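Local coordinates for protein protease VII (Escherichia coli, PDB 1I78) that is an outer membrane beta-barrel endopeptidase of the omptin family, which cleaves polypeptides at the cell surface, probably between paired basic residues, at residues D227-Y239 and K246-N258. The protein carries 3 engineered substitutions. Sequence-based numbering, arbitrary orientation.
Sequences DQNYYSVAVNAGY and KVYVEGAWNRVTN
The W253 indole takes V233 at its edge, CG2 lying 3.9 Å from CE3 near the ring plane, while Y231 CB approaches CZ3 obliquely. CG of W253 stands anti to its backbone N (chi1 167°), which carries the indole back across the neighbouring strand. At the edge of the Y231 ring, CE1 meets T257 OG1. On the other side of the sheet, Y230 crosses V256 at about a right angle, CD1 to CG2 3.9 Å, and its ring lies 40° from the N254 amide plane, with CE1 against N254 CB. Further along, A234 CB meets A252 CB at 3.8 Å, and N236 ND2 gives E250 OE2 a nearly straight bond of 3.1 Å (172°), in the N236 amide plane but on the anti side of OE2 and tilted out of the carboxylate plane. G238 faces Y248 in a non-hydrogen-bonded pair, CA to CA 3.9 Å. Paired backbone bonds from Y231–R255 to Y239–V247 set the antiparallel register; T257 N to N229 O adds a last one, and side-chain Q228 NE2, also bonded to I282 O, makes a bent bond to T257 O at 2.6 Å. A water bridges N229 N and T257 O. These strands form a hairpin of the omptin barrel, the side of Y230, N236 and E250 facing its interior, that of V233, V235 and V249 its outer surface. Strand 192-213 flanks 227-239, with Y200 meeting Y231 and E193 salt-bridged to K246; beyond 246-258, strand 272-296 brings F287 to W253 and E283 into a salt bridge with R255, while D15 OD1 of strand 12-31 is hydrogen-bonded to Y248 OH.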
loop_
_atom_site.group_PDB
_atom_site.type_symbol
_atom_site.label_atom_id
_atom_site.label_comp_id
_atom_site.label_asym_id
_atom_site.label_seq_id
_atom_site.Cartn_x
_atom_site.Cartn_y
_atom_site.Cartn_z
ATOM N N ASP A 227 13.944 -4.244 5.387
ATOM C CA ASP A 227 14.806 -3.346 4.624
ATOM C C ASP A 227 14.339 -3.213 3.178
ATOM O O ASP A 227 15.128 -3.221 2.232
ATOM C CB ASP A 227 16.243 -3.859 4.691
ATOM C CG ASP A 227 16.749 -3.971 6.127
ATOM O OD1 ASP A 227 17.137 -5.088 6.562
ATOM O OD2 ASP A 227 16.744 -2.930 6.827
ATOM N N GLN A 228 13.032 -3.061 3.035
ATOM C CA GLN A 228 12.383 -2.945 1.746
ATOM C C GLN A 228 12.297 -1.473 1.311
ATOM O O GLN A 228 12.153 -0.577 2.141
ATOM C CB GLN A 228 10.997 -3.592 1.875
ATOM C CG GLN A 228 10.227 -3.763 0.597
ATOM C CD GLN A 228 9.279 -4.947 0.658
ATOM O OE1 GLN A 228 8.627 -5.194 1.680
ATOM N NE2 GLN A 228 9.191 -5.684 -0.443
ATOM N N ASN A 229 12.394 -1.224 0.011
ATOM C CA ASN A 229 12.336 0.137 -0.512
ATOM C C ASN A 229 10.912 0.632 -0.747
ATOM O O ASN A 229 10.000 -0.139 -1.078
ATOM C CB ASN A 229 13.138 0.243 -1.812
ATOM C CG ASN A 229 14.644 0.112 -1.583
ATOM O OD1 ASN A 229 15.334 -0.562 -2.342
ATOM N ND2 ASN A 229 15.157 0.771 -0.542
ATOM N N TYR A 230 10.737 1.933 -0.555
ATOM C CA TYR A 230 9.459 2.588 -0.729
ATOM C C TYR A 230 9.696 3.929 -1.399
ATOM O O TYR A 230 10.677 4.619 -1.108
ATOM C CB TYR A 230 8.787 2.803 0.623
ATOM C CG TYR A 230 7.651 3.781 0.577
ATOM C CD1 TYR A 230 6.438 3.442 -0.017
ATOM C CD2 TYR A 230 7.785 5.057 1.129
ATOM C CE1 TYR A 230 5.381 4.342 -0.057
ATOM C CE2 TYR A 230 6.738 5.970 1.098
ATOM C CZ TYR A 230 5.533 5.606 0.507
ATOM O OH TYR A 230 4.475 6.495 0.510
ATOM N N TYR A 231 8.812 4.287 -2.319
ATOM C CA TYR A 231 8.940 5.562 -2.996
ATOM C C TYR A 231 7.557 6.152 -3.069
ATOM O O TYR A 231 6.565 5.430 -3.105
ATOM C CB TYR A 231 9.506 5.408 -4.423
ATOM C CG TYR A 231 10.748 4.548 -4.512
ATOM C CD1 TYR A 231 10.654 3.151 -4.558
ATOM C CD2 TYR A 231 12.025 5.120 -4.515
ATOM C CE1 TYR A 231 11.794 2.341 -4.602
ATOM C CE2 TYR A 231 13.184 4.315 -4.557
ATOM C CZ TYR A 231 13.055 2.924 -4.601
ATOM O OH TYR A 231 14.176 2.114 -4.650
ATOM N N SER A 232 7.492 7.471 -3.094
ATOM C CA SER A 232 6.217 8.146 -3.187
ATOM C C SER A 232 6.348 9.477 -3.918
ATOM O O SER A 232 7.339 10.185 -3.747
ATOM C CB SER A 232 5.661 8.380 -1.795
ATOM O OG SER A 232 4.376 8.941 -1.905
ATOM N N VAL A 233 5.355 9.797 -4.745
ATOM C CA VAL A 233 5.326 11.058 -5.477
ATOM C C VAL A 233 3.911 11.615 -5.422
ATOM O O VAL A 233 2.958 10.941 -5.809
ATOM C CB VAL A 233 5.721 10.879 -6.959
ATOM C CG1 VAL A 233 5.576 12.206 -7.700
ATOM C CG2 VAL A 233 7.157 10.384 -7.062
ATOM N N ALA A 234 3.762 12.836 -4.923
ATOM C CA ALA A 234 2.438 13.448 -4.857
ATOM C C ALA A 234 2.509 14.907 -5.310
ATOM O O ALA A 234 3.499 15.594 -5.054
ATOM C CB ALA A 234 1.863 13.346 -3.429
ATOM N N VAL A 235 1.472 15.360 -6.012
ATOM C CA VAL A 235 1.404 16.740 -6.486
ATOM C C VAL A 235 -0.015 17.258 -6.278
ATOM O O VAL A 235 -0.993 16.500 -6.355
ATOM C CB VAL A 235 1.808 16.869 -7.996
ATOM C CG1 VAL A 235 3.283 16.473 -8.180
ATOM C CG2 VAL A 235 0.922 15.986 -8.874
ATOM N N ASN A 236 -0.122 18.551 -5.996
ATOM C CA ASN A 236 -1.414 19.178 -5.754
ATOM C C ASN A 236 -1.545 20.556 -6.405
ATOM O O ASN A 236 -0.549 21.202 -6.762
ATOM C CB ASN A 236 -1.647 19.301 -4.246
ATOM C CG ASN A 236 -0.506 20.025 -3.536
ATOM O OD1 ASN A 236 -0.282 21.222 -3.740
ATOM N ND2 ASN A 236 0.230 19.294 -2.711
ATOM N N ALA A 237 -2.793 20.986 -6.563
ATOM C CA ALA A 237 -3.121 22.283 -7.145
ATOM C C ALA A 237 -4.330 22.814 -6.383
ATOM O O ALA A 237 -5.321 22.095 -6.195
ATOM C CB ALA A 237 -3.457 22.143 -8.635
ATOM N N GLY A 238 -4.249 24.068 -5.947
ATOM C CA GLY A 238 -5.350 24.634 -5.196
ATOM C C GLY A 238 -5.507 26.134 -5.310
ATOM O O GLY A 238 -4.647 26.844 -5.848
ATOM N N TYR A 239 -6.613 26.615 -4.757
ATOM C CA TYR A 239 -6.952 28.030 -4.809
ATOM C C TYR A 239 -7.393 28.558 -3.446
ATOM O O TYR A 239 -8.177 27.917 -2.741
ATOM C CB TYR A 239 -8.082 28.225 -5.834
ATOM C CG TYR A 239 -8.457 29.661 -6.122
ATOM C CD1 TYR A 239 -7.594 30.503 -6.833
ATOM C CD2 TYR A 239 -9.687 30.178 -5.700
ATOM C CE1 TYR A 239 -7.948 31.826 -7.119
ATOM C CE2 TYR A 239 -10.053 31.501 -5.981
ATOM C CZ TYR A 239 -9.181 32.320 -6.691
ATOM O OH TYR A 239 -9.542 33.626 -6.966
ATOM N N LYS A 246 -8.047 26.977 1.629
ATOM C CA LYS A 246 -7.594 26.544 0.316
ATOM C C LYS A 246 -8.333 25.330 -0.212
ATOM O O LYS A 246 -8.363 24.275 0.416
ATOM C CB LYS A 246 -6.101 26.234 0.320
ATOM C CG LYS A 246 -5.597 25.790 -1.059
ATOM C CD LYS A 246 -4.070 25.667 -1.168
ATOM C CE LYS A 246 -3.541 24.393 -0.534
ATOM N NZ LYS A 246 -2.098 24.181 -0.851
ATOM N N VAL A 247 -8.948 25.483 -1.372
ATOM C CA VAL A 247 -9.637 24.362 -1.969
ATOM C C VAL A 247 -8.554 23.739 -2.863
ATOM O O VAL A 247 -7.827 24.449 -3.572
ATOM C CB VAL A 247 -10.888 24.839 -2.754
ATOM C CG1 VAL A 247 -10.558 25.100 -4.211
ATOM C CG2 VAL A 247 -12.000 23.829 -2.594
ATOM N N TYR A 248 -8.412 22.422 -2.800
ATOM C CA TYR A 248 -7.366 21.773 -3.572
ATOM C C TYR A 248 -7.698 20.379 -4.101
ATOM O O TYR A 248 -8.632 19.706 -3.647
ATOM C CB TYR A 248 -6.090 21.698 -2.727
ATOM C CG TYR A 248 -6.110 20.560 -1.739
ATOM C CD1 TYR A 248 -5.732 19.270 -2.124
ATOM C CD2 TYR A 248 -6.579 20.753 -0.437
ATOM C CE1 TYR A 248 -5.829 18.194 -1.238
ATOM C CE2 TYR A 248 -6.678 19.685 0.461
ATOM C CZ TYR A 248 -6.302 18.409 0.048
ATOM O OH TYR A 248 -6.412 17.355 0.921
ATOM N N VAL A 249 -6.877 19.957 -5.051
ATOM C CA VAL A 249 -7.012 18.671 -5.709
ATOM C C VAL A 249 -5.613 18.020 -5.694
ATOM O O VAL A 249 -4.594 18.709 -5.845
ATOM C CB VAL A 249 -7.583 18.923 -7.155
ATOM C CG1 VAL A 249 -6.562 18.583 -8.236
ATOM C CG2 VAL A 249 -8.910 18.187 -7.319
ATOM N N GLU A 250 -5.548 16.707 -5.476
ATOM C CA GLU A 250 -4.243 16.053 -5.416
ATOM C C GLU A 250 -4.184 14.651 -5.986
ATOM O O GLU A 250 -5.181 13.931 -5.987
ATOM C CB GLU A 250 -3.716 16.010 -3.960
ATOM C CG GLU A 250 -2.304 15.426 -3.858
ATOM C CD GLU A 250 -1.671 15.557 -2.485
ATOM O OE1 GLU A 250 -2.109 14.844 -1.550
ATOM O OE2 GLU A 250 -0.725 16.373 -2.342
ATOM N N GLY A 251 -2.991 14.287 -6.457
ATOM C CA GLY A 251 -2.736 12.971 -7.008
ATOM C C GLY A 251 -1.458 12.383 -6.418
ATOM O O GLY A 251 -0.386 13.011 -6.450
ATOM N N ALA A 252 -1.562 11.169 -5.884
ATOM C CA ALA A 252 -0.418 10.504 -5.268
ATOM C C ALA A 252 -0.177 9.072 -5.744
ATOM O O ALA A 252 -1.100 8.278 -5.914
ATOM C CB ALA A 252 -0.576 10.510 -3.762
ATOM N N TRP A 253 1.093 8.758 -5.945
ATOM C CA TRP A 253 1.524 7.442 -6.373
ATOM C C TRP A 253 2.501 6.946 -5.325
ATOM O O TRP A 253 3.221 7.731 -4.713
ATOM C CB TRP A 253 2.255 7.529 -7.707
ATOM C CG TRP A 253 3.009 6.272 -8.066
ATOM C CD1 TRP A 253 2.486 5.117 -8.572
ATOM C CD2 TRP A 253 4.425 6.058 -7.961
ATOM N NE1 TRP A 253 3.487 4.201 -8.797
ATOM C CE2 TRP A 253 4.687 4.752 -8.433
ATOM C CE3 TRP A 253 5.502 6.849 -7.516
ATOM C CZ2 TRP A 253 5.989 4.209 -8.480
ATOM C CZ3 TRP A 253 6.810 6.308 -7.562
ATOM C CH2 TRP A 253 7.033 5.000 -8.044
ATOM N N ASN A 254 2.527 5.648 -5.098
ATOM C CA ASN A 254 3.486 5.135 -4.150
ATOM C C ASN A 254 3.728 3.678 -4.437
ATOM O O ASN A 254 2.829 2.962 -4.859
ATOM C CB ASN A 254 3.019 5.355 -2.705
ATOM C CG ASN A 254 1.776 4.604 -2.390
ATOM O OD1 ASN A 254 1.763 3.371 -2.421
ATOM N ND2 ASN A 254 0.703 5.334 -2.087
ATOM N N ARG A 255 4.966 3.252 -4.239
ATOM C CA ARG A 255 5.325 1.878 -4.506
ATOM C C ARG A 255 6.229 1.265 -3.460
ATOM O O ARG A 255 7.092 1.939 -2.874
ATOM C CB ARG A 255 6.021 1.784 -5.862
ATOM C CG ARG A 255 6.537 0.392 -6.177
ATOM C CD ARG A 255 7.047 0.294 -7.602
ATOM N NE ARG A 255 7.503 -1.054 -7.934
ATOM C CZ ARG A 255 6.763 -2.154 -7.796
ATOM N NH1 ARG A 255 5.515 -2.079 -7.325
ATOM N NH2 ARG A 255 7.274 -3.339 -8.122
ATOM N N VAL A 256 6.011 -0.021 -3.224
ATOM C CA VAL A 256 6.854 -0.782 -2.315
ATOM C C VAL A 256 7.467 -1.856 -3.194
ATOM O O VAL A 256 6.777 -2.760 -3.651
ATOM C CB VAL A 256 6.063 -1.441 -1.181
ATOM C CG1 VAL A 256 6.947 -2.461 -0.471
ATOM C CG2 VAL A 256 5.604 -0.394 -0.213
ATOM N N THR A 257 8.759 -1.734 -3.450
ATOM C CA THR A 257 9.472 -2.679 -4.296
ATOM C C THR A 257 9.558 -4.074 -3.690
ATOM O O THR A 257 9.715 -4.240 -2.480
ATOM C CB THR A 257 10.884 -2.157 -4.590
ATOM O OG1 THR A 257 10.785 -1.060 -5.499
ATOM C CG2 THR A 257 11.738 -3.226 -5.226
ATOM N N ASN A 258 9.459 -5.082 -4.547
ATOM C CA ASN A 258 9.518 -6.459 -4.093
ATOM C C ASN A 258 10.889 -6.850 -3.556
ATOM O O ASN A 258 11.929 -6.413 -4.056
ATOM C CB ASN A 258 9.129 -7.410 -5.224
ATOM C CG ASN A 258 9.118 -8.854 -4.779
ATOM O OD1 ASN A 258 8.398 -9.230 -3.855
ATOM N ND2 ASN A 258 9.921 -9.670 -5.429
HETATM O O HOH W 1 12.731 -3.361 -1.899
#